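Local coordinates for carbamate kinase (Aeropyrum pernix, PDB 2E9Y), which probably catalyses the reversible transfer of a phosphoryl group between ATP and carbamate, at residues H53-Q58 and I80-T85; L62-E67 and V133-G138. All coordinates share one frame; numbering follows the deposited sequence.

Contact 1: H53-Q58 and I80-T85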
loop_
_atom_site.group_PDB
_atom_site.type_symbol
_atom_site.label_atom_id
_atom_site.label_comp_id
_atom_site.label_asym_id
_atom_site.label_seq_id
_atom_site.Cartn_x
_atom_site.Cartn_y
_atom_site.Cartn_z
ATOM N N HIS A 53 -9.618 8.871 -3.690
ATOM C CA HIS A 53 -9.677 9.670 -2.468
ATOM C C HIS A 53 -8.433 10.528 -2.318
ATOM O O HIS A 53 -7.440 10.308 -3.007
ATOM C CB HIS A 53 -9.781 8.744 -1.257
ATOM C CG HIS A 53 -8.619 7.804 -1.116
ATOM N ND1 HIS A 53 -7.423 8.171 -0.532
ATOM C CD2 HIS A 53 -8.474 6.510 -1.487
ATOM C CE1 HIS A 53 -6.597 7.141 -0.544
ATOM N NE2 HIS A 53 -7.208 6.119 -1.118
ATOM N N GLY A 54 -8.494 11.501 -1.410
ATOM C CA GLY A 54 -7.348 12.358 -1.162
ATOM C C GLY A 54 -6.498 11.752 -0.053
ATOM O O GLY A 54 -6.818 10.674 0.453
ATOM N N ASN A 55 -5.427 12.431 0.340
ATOM C CA ASN A 55 -4.559 11.910 1.401
ATOM C C ASN A 55 -3.834 13.040 2.135
ATOM O O ASN A 55 -2.807 12.812 2.769
ATOM C CB ASN A 55 -3.519 10.955 0.801
ATOM C CG ASN A 55 -2.475 11.684 -0.026
ATOM O OD1 ASN A 55 -2.659 12.849 -0.385
ATOM N ND2 ASN A 55 -1.375 11.003 -0.338
ATOM N N GLY A 56 -4.374 14.254 2.048
ATOM C CA GLY A 56 -3.732 15.399 2.684
ATOM C C GLY A 56 -3.254 15.236 4.122
ATOM O O GLY A 56 -2.048 15.291 4.393
ATOM N N PRO A 57 -4.176 15.054 5.076
ATOM C CA PRO A 57 -3.802 14.894 6.483
ATOM C C PRO A 57 -2.914 13.679 6.724
ATOM O O PRO A 57 -2.001 13.717 7.551
ATOM C CB PRO A 57 -5.153 14.759 7.190
ATOM C CG PRO A 57 -6.094 15.496 6.284
ATOM C CD PRO A 57 -5.642 15.067 4.917
ATOM N N GLN A 58 -3.194 12.604 5.992
ATOM C CA GLN A 58 -2.446 11.363 6.136
ATOM C C GLN A 58 -0.994 11.451 5.682
ATOM O O GLN A 58 -0.087 11.031 6.403
ATOM C CB GLN A 58 -3.162 10.232 5.384
ATOM C CG GLN A 58 -4.550 9.901 5.940
ATOM C CD GLN A 58 -5.631 10.882 5.504
ATOM O OE1 GLN A 58 -5.448 11.638 4.541
ATOM N NE2 GLN A 58 -6.750 10.892 6.213
ATOM N N ILE A 80 7.060 7.718 -1.442
ATOM C CA ILE A 80 6.901 6.500 -0.652
ATOM C C ILE A 80 5.800 6.772 0.381
ATOM O O ILE A 80 4.975 5.903 0.674
ATOM C CB ILE A 80 8.218 6.111 0.069
ATOM C CG1 ILE A 80 9.217 5.546 -0.949
ATOM C CG2 ILE A 80 7.947 5.077 1.158
ATOM C CD1 ILE A 80 8.703 4.366 -1.727
ATOM N N ALA A 81 5.789 7.980 0.934
ATOM C CA ALA A 81 4.761 8.350 1.901
ATOM C C ALA A 81 3.399 8.265 1.211
ATOM O O ALA A 81 2.436 7.734 1.768
ATOM C CB ALA A 81 5.003 9.763 2.424
ATOM N N THR A 82 3.322 8.774 -0.014
ATOM C CA THR A 82 2.068 8.721 -0.756
ATOM C C THR A 82 1.632 7.270 -0.974
ATOM O O THR A 82 0.461 6.939 -0.788
ATOM C CB THR A 82 2.190 9.432 -2.122
ATOM O OG1 THR A 82 2.357 10.838 -1.907
ATOM C CG2 THR A 82 0.942 9.198 -2.966
ATOM N N ALA A 83 2.565 6.408 -1.367
ATOM C CA ALA A 83 2.231 4.994 -1.582
ATOM C C ALA A 83 1.680 4.403 -0.287
ATOM O O ALA A 83 0.690 3.660 -0.289
ATOM C CB ALA A 83 3.466 4.213 -2.033
ATOM N N MET A 84 2.324 4.733 0.827
ATOM C CA MET A 84 1.874 4.265 2.129
ATOM C C MET A 84 0.420 4.658 2.383
ATOM O O MET A 84 -0.387 3.877 2.871
ATOM C CB MET A 84 2.776 4.884 3.198
ATOM C CG MET A 84 4.128 4.175 3.305
ATOM S SD MET A 84 5.125 4.811 4.660
ATOM C CE MET A 84 6.676 4.016 4.218
ATOM N N THR A 85 0.069 5.908 2.063
ATOM C CA THR A 85 -1.302 6.359 2.300
ATOM C C THR A 85 -2.312 5.613 1.431
ATOM O O THR A 85 -3.485 5.507 1.794
ATOM C CB THR A 85 -1.487 7.898 2.074
ATOM O OG1 THR A 85 -1.287 8.234 0.695
ATOM C CG2 THR A 85 -0.513 8.681 2.940
HETATM O O HOH W 1 0.441 12.505 -2.362
#
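The hydroxyl OG1 of T85 is gripped from two directions: it receives ND2 of N55 from the loop opposite, and it gives its own proton to the carbonyl oxygen of T82 one turn back in its helix. The bond across the contact, N55 ND2 to T85 OG1, is 3.0 Å long and nearly straight at 172°, and the oxygen lies in the plane of the N55 amide. The second, from T85 OG1 to T82 O, spans 2.6 Å. With chi1 at 66°, T85 OG1 reaches back while CG2 is directed to the other segment and packs on Q58 CB at 3.9 Å. The N55 and T85 side chains cross at about a right angle. The same amide nitrogen also donates to a water, 3.1 Å from N55 ND2, which is hydrogen-bonded to T82 OG1, so N55 reaches the helix directly and through solvent. A valine in place of T85 would probably leave the N55 amide without its direct mate on the helix and freer to turn. Beside this pair, H53 ND1 donates to G54 O at 2.8 Å, in the plane of the imidazole; that bond fixes the ring's rotation as the chain leaves strand 48-52. N55 holds the N-cap position of helix 56-67, although its side chain makes no capping bond and is spent on the neighbouring helix. The arrangement is a strand-loop-helix turn at the C-terminal end of an inner strand of the amino acid kinase fold's central sheet, braced against helix 78-103.

Contact 2: L62-E67 and V133-G138; sequences LSEAFE and VGPIYG
The last turns of helix 56-67 rest on the corner where strand 131-133 gives way to strand 136-137, in the small antiparallel sheet that stands apart from the central one. S63 faces the bend: its CB lies 3.7 Å from G134 CA, and its OG, bonded to V59 O in its own helix, touches V133 CG1. G134 has a positive phi of 98°, a conformation that would press any side chain against the preceding carbonyl. The E64 chain runs past the P135 ring in the opposite sense, its CG 3.8 Å from P135 CD, before its carboxylate goes on to a salt bridge with R73 of the second subunit. On the next turn E67 bends at chi2 (-66°), which brings its carboxylate to the edge of the Y137 ring, the two planes 82° apart. There Y137 OH lies 3.1 Å from E67 OE2 in a weak hydrogen bond. The stronger partner of E67 is R75, which pairs with OE1. The chemistry is thus mainly apolar contact, through S63 CB and the methylene groups of the two glutamates, whose charges are met by arginines outside the two segments, which probably lowers the cost of packing acidic side chains here.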
loop_
_atom_site.group_PDB
_atom_site.type_symbol
_atom_site.label_atom_id
_atom_site.label_comp_id
_atom_site.label_asym_id
_atom_site.label_seq_id
_atom_site.Cartn_x
_atom_site.Cartn_y
_atom_site.Cartn_z
ATOM N N LEU A 62 2.497 11.342 8.050
ATOM C CA LEU A 62 3.672 10.516 7.797
ATOM C C LEU A 62 4.933 11.362 7.658
ATOM O O LEU A 62 5.987 11.010 8.182
ATOM C CB LEU A 62 3.468 9.679 6.535
ATOM C CG LEU A 62 2.370 8.620 6.674
ATOM C CD1 LEU A 62 2.213 7.867 5.353
ATOM C CD2 LEU A 62 2.743 7.644 7.798
ATOM N N SER A 63 4.825 12.475 6.939
ATOM C CA SER A 63 5.966 13.367 6.757
ATOM C C SER A 63 6.474 13.856 8.122
ATOM O O SER A 63 7.682 13.893 8.373
ATOM C CB SER A 63 5.558 14.562 5.893
ATOM O OG SER A 63 5.117 14.125 4.616
ATOM N N GLU A 64 5.547 14.223 9.001
ATOM C CA GLU A 64 5.907 14.698 10.334
ATOM C C GLU A 64 6.565 13.585 11.146
ATOM O O GLU A 64 7.547 13.818 11.850
ATOM C CB GLU A 64 4.671 15.183 11.091
ATOM C CG GLU A 64 3.984 16.406 10.510
ATOM C CD GLU A 64 2.878 16.898 11.413
ATOM O OE1 GLU A 64 3.199 17.410 12.505
ATOM O OE2 GLU A 64 1.694 16.757 11.040
ATOM N N ALA A 65 6.001 12.381 11.050
ATOM C CA ALA A 65 6.516 11.228 11.777
ATOM C C ALA A 65 7.968 10.937 11.425
ATOM O O ALA A 65 8.802 10.780 12.310
ATOM C CB ALA A 65 5.653 9.994 11.489
ATOM N N PHE A 66 8.283 10.873 10.132
ATOM C CA PHE A 66 9.656 10.577 9.740
ATOM C C PHE A 66 10.602 11.708 10.145
ATOM O O PHE A 66 11.743 11.462 10.537
ATOM C CB PHE A 66 9.737 10.313 8.229
ATOM C CG PHE A 66 8.774 9.257 7.745
ATOM C CD1 PHE A 66 8.458 8.163 8.548
ATOM C CD2 PHE A 66 8.182 9.363 6.493
ATOM C CE1 PHE A 66 7.559 7.188 8.107
ATOM C CE2 PHE A 66 7.283 8.395 6.041
ATOM C CZ PHE A 66 6.970 7.307 6.851
ATOM N N GLU A 67 10.126 12.946 10.070
ATOM C CA GLU A 67 10.959 14.082 10.454
ATOM C C GLU A 67 11.160 14.165 11.968
ATOM O O GLU A 67 12.072 14.841 12.432
ATOM C CB GLU A 67 10.355 15.394 9.944
ATOM C CG GLU A 67 10.517 15.619 8.445
ATOM C CD GLU A 67 11.966 15.793 8.013
ATOM O OE1 GLU A 67 12.869 15.855 8.882
ATOM O OE2 GLU A 67 12.202 15.875 6.788
ATOM N N VAL A 133 3.768 20.645 2.812
ATOM C CA VAL A 133 3.706 19.251 3.245
ATOM C C VAL A 133 4.636 19.027 4.424
ATOM O O VAL A 133 5.810 19.392 4.383
ATOM C CB VAL A 133 4.116 18.273 2.116
ATOM C CG1 VAL A 133 4.189 16.851 2.663
ATOM C CG2 VAL A 133 3.104 18.334 0.980
ATOM N N GLY A 134 4.105 18.435 5.485
ATOM C CA GLY A 134 4.936 18.161 6.636
ATOM C C GLY A 134 4.847 19.159 7.773
ATOM O O GLY A 134 3.968 20.018 7.801
ATOM N N PRO A 135 5.778 19.061 8.728
ATOM C CA PRO A 135 5.874 19.909 9.913
ATOM C C PRO A 135 6.504 21.265 9.662
ATOM O O PRO A 135 6.894 21.595 8.543
ATOM C CB PRO A 135 6.728 19.069 10.847
ATOM C CG PRO A 135 7.730 18.495 9.892
ATOM C CD PRO A 135 6.872 18.071 8.710
ATOM N N ILE A 136 6.597 22.043 10.730
ATOM C CA ILE A 136 7.206 23.356 10.668
ATOM C C ILE A 136 8.703 23.152 10.856
ATOM O O ILE A 136 9.132 22.432 11.763
ATOM C CB ILE A 136 6.653 24.265 11.780
ATOM C CG1 ILE A 136 5.182 24.568 11.490
ATOM C CG2 ILE A 136 7.483 25.540 11.880
ATOM C CD1 ILE A 136 4.451 25.236 12.625
ATOM N N TYR A 137 9.491 23.764 9.981
ATOM C CA TYR A 137 10.944 23.655 10.040
ATOM C C TYR A 137 11.550 24.948 10.551
ATOM O O TYR A 137 11.023 26.031 10.293
ATOM C CB TYR A 137 11.517 23.377 8.652
ATOM C CG TYR A 137 11.176 22.021 8.099
ATOM C CD1 TYR A 137 10.025 21.831 7.338
ATOM C CD2 TYR A 137 12.013 20.926 8.322
ATOM C CE1 TYR A 137 9.712 20.581 6.803
ATOM C CE2 TYR A 137 11.711 19.671 7.789
ATOM C CZ TYR A 137 10.561 19.507 7.030
ATOM O OH TYR A 137 10.260 18.274 6.484
ATOM N N GLY A 138 12.660 24.819 11.273
ATOM C CA GLY A 138 13.350 25.983 11.795
ATOM C C GLY A 138 14.218 26.564 10.697
ATOM O O GLY A 138 14.539 25.879 9.727
#

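From the N terminus, the chain leaves strand 48-52 through H53-Q58, runs along helix 56-67 and returns in helix 78-103, where contact 1 closes a short loop at I80-T85. L62-E67, the first half of contact 2, lies within that loop, while its partner V133-G138 comes much later, so the two closures cross. Helix 56-67 serves both: its start meets helix 78-103, its end the small antiparallel sheet. They also touch directly, with L62 CD1 3.7 Å from T85 CG2 and F66 CZ 3.8 Å from M84 SD. Together, by way of helix 56-67, they link the loop after strand 48-52 and helix 78-103 to that sheet, beside the interface with the second subunit.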